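Local coordinates for S-M checkpoint control protein rad4 (Schizosaccharomyces pombe, PDB 4BMD), which is essential for DNA replication and couples S phase to mitosis as a checkpoint adaptor, its BRCT1,2 domains engaging phosphorylated crb2, at residues F18-F23 against F52-H57. Numbering follows the deposited sequence.
Sequences FYLYEF and FVVIPH
Phe-23 turns one face of its ring to Pro-56, whose CD sits 3.8 Å from the ring centroid and 18° off the ring normal, a CH-pi contact. With CG beside the backbone N (chi1 -82°), the end of the side chain comes nearer to residues 52-57, where CZ meets CG1 of Val-54 at 3.7 Å and the carbonyl O of Val-54 lies at the ring edge. Val-54 O also accepts a hydrogen bond from Tyr-21 N (2.9 Å). Two further backbone bonds, Tyr-19 N to Phe-52 O (3.0 Å) and Val-54 N to Tyr-19 O (2.8 Å), fix a parallel register pairing Phe-18, Tyr-19 and Leu-20 with Phe-52, Val-53 and Val-54. Side chains then alternate. On one face the rings of Phe-18 and Phe-52 run near parallel (planes at 20°) but slid apart, touching through CE2 of Phe-18 and CD2 of Phe-52 rather than stacking, while CD2 of Leu-20 packs on CB of Val-54. On the other, Val-53 CG1 meets the ring edge of Tyr-19 at CD2, 3.8 Å away; farther along, CD1 of Ile-55 lies alongside CB and CD2 of Tyr-21. An alanine in place of Phe-23 would probably leave Pro-56 and Val-54 CG1 without their aromatic cover and open a gap toward Val-28 and Leu-31 of helix 25-36. These neighbouring central strands, 17-20 and 52-55, belong to the four-stranded parallel sheet of order 2-1-3-4 characteristic of the BRCT fold, here in BRCT3.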
# COMPACT_ATOMS: atom_id res chain seq x y z
N PHE A 18 9.88 12.45 -14.55
CA PHE A 18 8.68 11.72 -14.18
C PHE A 18 7.50 12.06 -15.08
O PHE A 18 7.37 13.19 -15.56
CB PHE A 18 8.32 11.98 -12.72
CG PHE A 18 9.35 11.49 -11.74
CD1 PHE A 18 10.41 12.30 -11.36
CD2 PHE A 18 9.26 10.21 -11.20
CE1 PHE A 18 11.36 11.85 -10.47
CE2 PHE A 18 10.20 9.76 -10.30
CZ PHE A 18 11.25 10.57 -9.94
N TYR A 19 6.64 11.07 -15.30
CA TYR A 19 5.42 11.25 -16.09
C TYR A 19 4.21 10.94 -15.22
O TYR A 19 3.99 9.79 -14.83
CB TYR A 19 5.46 10.33 -17.32
CG TYR A 19 4.18 10.26 -18.11
CD1 TYR A 19 3.91 11.18 -19.12
CD2 TYR A 19 3.24 9.26 -17.88
CE1 TYR A 19 2.74 11.12 -19.85
CE2 TYR A 19 2.07 9.19 -18.61
CZ TYR A 19 1.82 10.12 -19.59
OH TYR A 19 0.66 10.04 -20.32
N LEU A 20 3.41 11.96 -14.93
CA LEU A 20 2.25 11.81 -14.06
C LEU A 20 1.00 11.50 -14.88
O LEU A 20 0.62 12.28 -15.75
CB LEU A 20 2.04 13.08 -13.23
CG LEU A 20 3.29 13.66 -12.57
CD1 LEU A 20 2.94 14.89 -11.75
CD2 LEU A 20 3.99 12.62 -11.70
N TYR A 21 0.37 10.37 -14.59
CA TYR A 21 -0.75 9.90 -15.39
C TYR A 21 -2.10 10.00 -14.68
O TYR A 21 -2.28 9.43 -13.60
CB TYR A 21 -0.51 8.45 -15.84
CG TYR A 21 -1.64 7.85 -16.64
CD1 TYR A 21 -1.80 8.17 -17.99
CD2 TYR A 21 -2.53 6.96 -16.07
CE1 TYR A 21 -2.83 7.62 -18.73
CE2 TYR A 21 -3.56 6.40 -16.80
CZ TYR A 21 -3.70 6.74 -18.13
OH TYR A 21 -4.73 6.19 -18.87
N GLU A 22 -3.03 10.72 -15.30
CA GLU A 22 -4.41 10.83 -14.82
C GLU A 22 -4.56 11.28 -13.36
O GLU A 22 -5.44 10.80 -12.65
CB GLU A 22 -5.18 9.53 -15.05
CG GLU A 22 -5.50 9.25 -16.51
CD GLU A 22 -6.34 10.34 -17.14
OE1 GLU A 22 -7.53 10.45 -16.77
OE2 GLU A 22 -5.82 11.07 -18.00
N PHE A 23 -3.70 12.19 -12.92
CA PHE A 23 -3.85 12.80 -11.61
C PHE A 23 -4.80 13.99 -11.71
O PHE A 23 -4.82 14.69 -12.73
CB PHE A 23 -2.50 13.26 -11.06
CG PHE A 23 -1.71 12.16 -10.41
CD1 PHE A 23 -1.88 11.85 -9.07
CD2 PHE A 23 -0.77 11.44 -11.14
CE1 PHE A 23 -1.15 10.84 -8.48
CE2 PHE A 23 -0.03 10.43 -10.55
CZ PHE A 23 -0.22 10.14 -9.21
N PHE A 52 10.34 7.27 -14.74
CA PHE A 52 9.25 6.59 -14.05
C PHE A 52 7.89 7.13 -14.45
O PHE A 52 7.72 8.34 -14.62
CB PHE A 52 9.41 6.71 -12.53
CG PHE A 52 10.64 6.03 -11.99
CD1 PHE A 52 10.63 4.67 -11.73
CD2 PHE A 52 11.79 6.75 -11.73
CE1 PHE A 52 11.75 4.04 -11.23
CE2 PHE A 52 12.92 6.13 -11.23
CZ PHE A 52 12.90 4.77 -10.98
N VAL A 53 6.92 6.23 -14.60
CA VAL A 53 5.53 6.62 -14.80
C VAL A 53 4.80 6.52 -13.47
O VAL A 53 4.81 5.47 -12.83
CB VAL A 53 4.84 5.73 -15.85
CG1 VAL A 53 3.34 6.00 -15.86
CG2 VAL A 53 5.44 5.96 -17.23
N VAL A 54 4.16 7.61 -13.06
CA VAL A 54 3.48 7.65 -11.77
C VAL A 54 1.96 7.59 -11.92
O VAL A 54 1.37 8.35 -12.69
CB VAL A 54 3.87 8.90 -10.97
CG1 VAL A 54 3.27 8.85 -9.57
CG2 VAL A 54 5.39 9.02 -10.88
N ILE A 55 1.34 6.66 -11.19
CA ILE A 55 -0.09 6.44 -11.23
C ILE A 55 -0.68 6.77 -9.86
O ILE A 55 -0.02 6.57 -8.85
CB ILE A 55 -0.39 4.96 -11.56
CG1 ILE A 55 0.40 4.52 -12.80
CG2 ILE A 55 -1.87 4.71 -11.76
CD1 ILE A 55 0.04 5.28 -14.05
N PRO A 56 -1.91 7.31 -9.82
CA PRO A 56 -2.55 7.44 -8.51
C PRO A 56 -2.80 6.07 -7.88
O PRO A 56 -3.12 5.12 -8.59
CB PRO A 56 -3.88 8.14 -8.83
CG PRO A 56 -4.06 8.00 -10.31
CD PRO A 56 -2.68 7.97 -10.88
N HIS A 57 -2.64 5.98 -6.56
CA HIS A 57 -2.74 4.70 -5.86
C HIS A 57 -4.14 4.09 -5.94
O HIS A 57 -4.31 2.88 -5.80
CB HIS A 57 -2.33 4.86 -4.39
CG HIS A 57 -3.27 5.70 -3.59
ND1 HIS A 57 -3.05 7.04 -3.35
CD2 HIS A 57 -4.43 5.40 -2.97
CE1 HIS A 57 -4.03 7.52 -2.61
NE2 HIS A 57 -4.89 6.55 -2.37